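Local coordinates for protein tudor (Drosophila melanogaster, PDB 3NTK), which recognises methylated arginines of the Piwi protein Aubergine, here through its last extended Tudor domain, and is required for germ cell formation, at residues 3-8 against 135-140; 112-117 against 152-157. All blocks are in the same frame, centred on the assembly; numbering follows the deposited sequence.

Both contacts belong to one mixed sheet, the OB-fold part of this extended Tudor domain, and their centres are about 12 Å apart. Along the chain the segments alternate: 3-8, 112-117, 135-140, 152-157. Contact 1 is antiparallel, strand 4-11 with strand 137-145; contact 2 is the parallel start of strand 151-157 beside the end of strand 109-113. Strands 137-145 and 151-157 are themselves neighbours, with a probable backbone hydrogen bond from Phe156 N to Gln139 O, 2.8 Å, and Phe138 packing on Tyr157. The four-stranded Tudor sheet, 53-95, is inserted between the sequence parts joined here, so the N-terminal and C-terminal regions together build the OB-like half.

Contact 1: residues 3-8 against 135-140; sequences LHNCVV and SETFQV
Asn5 and Gln139 face each other as a non-hydrogen-bonded antiparallel pair, with CA atoms 4.4 Å apart, and their amides make its side-chain link. The side chains run alongside each other in the same direction, yet their amide planes stand almost perpendicular, at 88°. Gln139 bends at its second torsion (chi2 75°), which brings NE2 round to Asn5 OD1 at 3.0 Å; the donor lies in the plane of the Asn5 carbonyl. The other ends are held too: Asn5 ND2 by Glu22 and Gln139 OE1 by the backbone N of Ser159.

Backbone bonds flank this pair. Cys6 and Phe138 exchange two, the straighter being Phe138 N to Cys6 O (2.8 Å, 174°), and His4 and Val140 exchange another two. His4 ND1 adds a weak bond to Val140 O, which sits at the edge of the imidazole. Beyond the regular pairing, a water accepts from Val8 N and lies within hydrogen-bonding distance of Glu136 O.

Apolar contacts gather on the side of Cys6, Phe138 and Val140. Cys6 SG lies 3.8 Å from Val140 CG1, and Val8 CG2 approaches Phe138 CD1 obliquely at 4.1 Å. Cys6 and Val140 pack on Met21 of strand 16-21, while Phe138 and Val8 meet helix 120-131. Between these two strands, then, a short polar chain, Glu22-Asn5-Gln139-Ser159, fixes the rotation of both amides on one face, and the other is buried and largely apolar.

Contact 2: residues 112-117 against 152-157; sequences ELDAST and VVRLFY
Leu113 CD2 reaches across to Leu155 CB, at 3.6 Å, and also rests on Val153 CG2, giving the contact its apolar core. Two backbone bonds set the parallel pairing beneath it: Val153 N to Glu112 O at 3.0 Å and Asp114 N to Val153 O at 2.9 Å. Past these, the chain of 112-117 turns away from the strand, and side chains take over. The Thr117 side chain crosses that of Arg154 at about a right angle, CG2 lying 3.8 Å from Arg154 CG. Asp114 swings its carboxylate out opposite the backbone N (chi1 166°), setting OD2 at the edge of the Arg154 guanidinium, but the salt bridge to NE is long, at 3.9 Å, and the buried NE has no hydrogen-bond partner in the model; NH1 pairs with Glu141.

The next shell fixes Asp114. Its OD1 receives Ser116 N (3.0 Å) in an Asx turn and Ser116 OG as well, both from the same face of the carboxylate. Its backbone O accepts from Thr117 N and OG1, and a water joins that OG1 to Leu155 N. Further out, Leu113 and Val153 pack on Phe17 of strand 16-21. Strand 151-157 lies between 109-113 and 137-145 in the sheet, and the 112-117 turn leads on to helix 120-131.

Contact 1: residues 3-8 against 135-140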
loop_
_atom_site.group_PDB
_atom_site.type_symbol
_atom_site.label_atom_id
_atom_site.label_comp_id
_atom_site.label_asym_id
_atom_site.label_seq_id
_atom_site.Cartn_x
_atom_site.Cartn_y
_atom_site.Cartn_z
ATOM N N LEU A 3 -18.667 -4.543 5.438
ATOM C CA LEU A 3 -17.881 -3.525 4.753
ATOM C C LEU A 3 -16.850 -2.896 5.677
ATOM O O LEU A 3 -17.148 -2.579 6.829
ATOM C CB LEU A 3 -18.801 -2.430 4.206
ATOM C CG LEU A 3 -19.400 -2.621 2.809
ATOM C CD1 LEU A 3 -19.958 -4.024 2.647
ATOM C CD2 LEU A 3 -20.479 -1.571 2.591
ATOM N N HIS A 4 -15.636 -2.719 5.168
ATOM C CA HIS A 4 -14.568 -2.114 5.956
ATOM C C HIS A 4 -14.123 -0.812 5.313
ATOM O O HIS A 4 -13.884 -0.767 4.110
ATOM C CB HIS A 4 -13.345 -3.031 6.039
ATOM C CG HIS A 4 -13.639 -4.407 6.540
ATOM N ND1 HIS A 4 -13.942 -5.456 5.699
ATOM C CD2 HIS A 4 -13.658 -4.913 7.795
ATOM C CE1 HIS A 4 -14.130 -6.551 6.414
ATOM N NE2 HIS A 4 -13.963 -6.249 7.689
ATOM N N ASN A 5 -14.003 0.240 6.115
ATOM C CA ASN A 5 -13.549 1.525 5.604
ATOM C C ASN A 5 -12.056 1.467 5.333
ATOM O O ASN A 5 -11.305 0.837 6.084
ATOM C CB ASN A 5 -13.815 2.642 6.612
ATOM C CG ASN A 5 -15.280 3.013 6.696
ATOM O OD1 ASN A 5 -15.956 3.131 5.672
ATOM N ND2 ASN A 5 -15.773 3.220 7.914
ATOM N N CYS A 6 -11.636 2.135 4.267
ATOM C CA CYS A 6 -10.234 2.188 3.892
ATOM C C CYS A 6 -10.009 3.389 2.991
ATOM O O CYS A 6 -10.956 4.078 2.596
ATOM C CB CYS A 6 -9.839 0.921 3.137
ATOM S SG CYS A 6 -10.667 0.723 1.547
ATOM N N VAL A 7 -8.744 3.643 2.685
ATOM C CA VAL A 7 -8.376 4.720 1.788
ATOM C C VAL A 7 -7.510 4.027 0.752
ATOM O O VAL A 7 -6.738 3.133 1.096
ATOM C CB VAL A 7 -7.552 5.822 2.505
ATOM C CG1 VAL A 7 -7.053 6.836 1.496
ATOM C CG2 VAL A 7 -8.410 6.524 3.552
ATOM N N VAL A 8 -7.663 4.405 -0.513
ATOM C CA VAL A 8 -6.861 3.814 -1.579
ATOM C C VAL A 8 -5.567 4.622 -1.649
ATOM O O VAL A 8 -5.600 5.836 -1.836
ATOM C CB VAL A 8 -7.600 3.889 -2.934
ATOM C CG1 VAL A 8 -6.726 3.319 -4.043
ATOM C CG2 VAL A 8 -8.914 3.119 -2.849
ATOM N N SER A 135 -7.752 10.828 -1.292
ATOM C CA SER A 135 -7.757 10.937 0.164
ATOM C C SER A 135 -9.100 10.576 0.792
ATOM O O SER A 135 -9.226 10.532 2.017
ATOM C CB SER A 135 -7.363 12.357 0.583
ATOM O OG SER A 135 -8.261 13.310 0.041
ATOM N N GLU A 136 -10.097 10.307 -0.043
ATOM C CA GLU A 136 -11.422 9.975 0.463
ATOM C C GLU A 136 -11.547 8.528 0.917
ATOM O O GLU A 136 -10.779 7.659 0.504
ATOM C CB GLU A 136 -12.485 10.264 -0.596
ATOM C CG GLU A 136 -12.389 11.654 -1.197
ATOM C CD GLU A 136 -13.728 12.167 -1.677
ATOM O OE1 GLU A 136 -14.467 11.391 -2.314
ATOM O OE2 GLU A 136 -14.041 13.349 -1.421
ATOM N N THR A 137 -12.534 8.281 1.768
ATOM C CA THR A 137 -12.783 6.948 2.295
ATOM C C THR A 137 -13.668 6.118 1.373
ATOM O O THR A 137 -14.655 6.612 0.831
ATOM C CB THR A 137 -13.457 7.030 3.685
ATOM O OG1 THR A 137 -12.542 7.610 4.623
ATOM C CG2 THR A 137 -13.865 5.646 4.171
ATOM N N PHE A 138 -13.291 4.857 1.195
ATOM C CA PHE A 138 -14.041 3.903 0.384
ATOM C C PHE A 138 -14.286 2.729 1.315
ATOM O O PHE A 138 -13.766 2.703 2.427
ATOM C CB PHE A 138 -13.212 3.402 -0.807
ATOM C CG PHE A 138 -13.055 4.405 -1.913
ATOM C CD1 PHE A 138 -12.108 5.413 -1.829
ATOM C CD2 PHE A 138 -13.875 4.347 -3.035
ATOM C CE1 PHE A 138 -11.979 6.357 -2.849
ATOM C CE2 PHE A 138 -13.754 5.284 -4.058
ATOM C CZ PHE A 138 -12.807 6.288 -3.966
ATOM N N GLN A 139 -15.087 1.766 0.880
ATOM C CA GLN A 139 -15.305 0.576 1.692
ATOM C C GLN A 139 -15.030 -0.625 0.806
ATOM O O GLN A 139 -15.213 -0.566 -0.411
ATOM C CB GLN A 139 -16.738 0.482 2.219
ATOM C CG GLN A 139 -17.143 1.592 3.168
ATOM C CD GLN A 139 -17.386 2.885 2.439
ATOM O OE1 GLN A 139 -18.149 2.925 1.466
ATOM N NE2 GLN A 139 -16.747 3.956 2.897
ATOM N N VAL A 140 -14.564 -1.705 1.415
ATOM C CA VAL A 140 -14.301 -2.924 0.669
ATOM C C VAL A 140 -14.915 -4.100 1.397
ATOM O O VAL A 140 -14.920 -4.147 2.629
ATOM C CB VAL A 140 -12.782 -3.208 0.499
ATOM C CG1 VAL A 140 -12.158 -2.194 -0.446
ATOM C CG2 VAL A 140 -12.085 -3.187 1.859
HETATM O O HOH W 1 -8.959 6.899 -1.268
#

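Contact 2: residues 112-117 against 152-157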
loop_
_atom_site.group_PDB
_atom_site.type_symbol
_atom_site.label_atom_id
_atom_site.label_comp_id
_atom_site.label_asym_id
_atom_site.label_seq_id
_atom_site.Cartn_x
_atom_site.Cartn_y
_atom_site.Cartn_z
ATOM N N GLU A 112 -7.569 -6.774 -5.408
ATOM C CA GLU A 112 -7.953 -6.886 -6.807
ATOM C C GLU A 112 -9.466 -7.044 -6.792
ATOM O O GLU A 112 -10.015 -7.777 -5.973
ATOM C CB GLU A 112 -7.275 -8.068 -7.518
ATOM C CG GLU A 112 -7.632 -9.463 -7.053
ATOM C CD GLU A 112 -7.017 -10.534 -7.956
ATOM O OE1 GLU A 112 -5.797 -10.450 -8.227
ATOM O OE2 GLU A 112 -7.737 -11.462 -8.395
ATOM N N LEU A 113 -10.138 -6.331 -7.685
ATOM C CA LEU A 113 -11.589 -6.388 -7.733
ATOM C C LEU A 113 -12.152 -7.682 -8.276
ATOM O O LEU A 113 -11.569 -8.317 -9.155
ATOM C CB LEU A 113 -12.152 -5.250 -8.589
ATOM C CG LEU A 113 -12.182 -3.827 -8.035
ATOM C CD1 LEU A 113 -12.881 -2.919 -9.043
ATOM C CD2 LEU A 113 -12.910 -3.809 -6.705
ATOM N N ASP A 114 -13.297 -8.063 -7.724
ATOM C CA ASP A 114 -14.033 -9.227 -8.191
ATOM C C ASP A 114 -14.455 -8.684 -9.558
ATOM O O ASP A 114 -15.242 -7.745 -9.632
ATOM C CB ASP A 114 -15.256 -9.436 -7.297
ATOM C CG ASP A 114 -16.266 -10.410 -7.880
ATOM O OD1 ASP A 114 -16.143 -10.797 -9.062
ATOM O OD2 ASP A 114 -17.200 -10.779 -7.138
ATOM N N ALA A 115 -13.924 -9.259 -10.630
ATOM C CA ALA A 115 -14.215 -8.781 -11.977
ATOM C C ALA A 115 -15.693 -8.727 -12.386
ATOM O O ALA A 115 -16.062 -7.982 -13.293
ATOM C CB ALA A 115 -13.416 -9.610 -12.994
ATOM N N SER A 116 -16.545 -9.496 -11.721
ATOM C CA SER A 116 -17.962 -9.506 -12.079
ATOM C C SER A 116 -18.737 -8.289 -11.562
ATOM O O SER A 116 -19.878 -8.059 -11.968
ATOM C CB SER A 116 -18.621 -10.768 -11.530
ATOM O OG SER A 116 -18.709 -10.707 -10.117
ATOM N N THR A 117 -18.117 -7.512 -10.680
ATOM C CA THR A 117 -18.783 -6.354 -10.078
ATOM C C THR A 117 -18.714 -5.044 -10.856
ATOM O O THR A 117 -19.339 -4.060 -10.463
ATOM C CB THR A 117 -18.245 -6.089 -8.663
ATOM O OG1 THR A 117 -16.847 -5.784 -8.734
ATOM C CG2 THR A 117 -18.448 -7.311 -7.779
ATOM N N VAL A 152 -9.305 -10.351 -2.530
ATOM C CA VAL A 152 -10.203 -10.212 -3.679
ATOM C C VAL A 152 -11.361 -9.471 -3.021
ATOM O O VAL A 152 -11.919 -9.949 -2.041
ATOM C CB VAL A 152 -10.694 -11.563 -4.217
ATOM C CG1 VAL A 152 -11.754 -11.327 -5.306
ATOM C CG2 VAL A 152 -9.517 -12.350 -4.787
ATOM N N VAL A 153 -11.711 -8.302 -3.544
ATOM C CA VAL A 153 -12.744 -7.488 -2.916
ATOM C C VAL A 153 -13.820 -6.906 -3.829
ATOM O O VAL A 153 -13.724 -6.956 -5.051
ATOM C CB VAL A 153 -12.094 -6.278 -2.185
ATOM C CG1 VAL A 153 -10.954 -6.747 -1.285
ATOM C CG2 VAL A 153 -11.576 -5.263 -3.214
ATOM N N ARG A 154 -14.855 -6.361 -3.195
ATOM C CA ARG A 154 -15.935 -5.666 -3.883
ATOM C C ARG A 154 -15.777 -4.259 -3.327
ATOM O O ARG A 154 -15.663 -4.075 -2.112
ATOM C CB ARG A 154 -17.302 -6.232 -3.510
ATOM C CG ARG A 154 -17.598 -7.575 -4.135
ATOM C CD ARG A 154 -18.944 -8.097 -3.669
ATOM N NE ARG A 154 -19.141 -9.491 -4.051
ATOM C CZ ARG A 154 -20.070 -10.283 -3.528
ATOM N NH1 ARG A 154 -20.895 -9.818 -2.600
ATOM N NH2 ARG A 154 -20.169 -11.544 -3.924
ATOM N N LEU A 155 -15.756 -3.272 -4.214
ATOM C CA LEU A 155 -15.547 -1.888 -3.812
ATOM C C LEU A 155 -16.831 -1.073 -3.683
ATOM O O LEU A 155 -17.754 -1.201 -4.494
ATOM C CB LEU A 155 -14.602 -1.214 -4.813
ATOM C CG LEU A 155 -14.134 0.221 -4.554
ATOM C CD1 LEU A 155 -13.278 0.267 -3.304
ATOM C CD2 LEU A 155 -13.350 0.722 -5.763
ATOM N N PHE A 156 -16.873 -0.234 -2.654
ATOM C CA PHE A 156 -18.021 0.626 -2.400
ATOM C C PHE A 156 -17.573 2.055 -2.136
ATOM O O PHE A 156 -16.447 2.304 -1.697
ATOM C CB PHE A 156 -18.823 0.127 -1.195
ATOM C CG PHE A 156 -19.356 -1.270 -1.354
ATOM C CD1 PHE A 156 -18.499 -2.364 -1.307
ATOM C CD2 PHE A 156 -20.713 -1.489 -1.570
ATOM C CE1 PHE A 156 -18.985 -3.661 -1.478
ATOM C CE2 PHE A 156 -21.210 -2.782 -1.741
ATOM C CZ PHE A 156 -20.343 -3.869 -1.695
ATOM N N TYR A 157 -18.465 2.997 -2.410
ATOM C CA TYR A 157 -18.181 4.404 -2.180
ATOM C C TYR A 157 -19.445 4.971 -1.542
ATOM O O TYR A 157 -20.528 4.885 -2.118
ATOM C CB TYR A 157 -17.870 5.106 -3.499
ATOM C CG TYR A 157 -17.504 6.557 -3.333
ATOM C CD1 TYR A 157 -16.431 6.943 -2.528
ATOM C CD2 TYR A 157 -18.236 7.550 -3.980
ATOM C CE1 TYR A 157 -16.097 8.287 -2.372
ATOM C CE2 TYR A 157 -17.911 8.889 -3.834
ATOM C CZ TYR A 157 -16.846 9.251 -3.032
ATOM O OH TYR A 157 -16.539 10.579 -2.899
HETATM O O HOH W 2 -16.615 -3.834 -6.768
#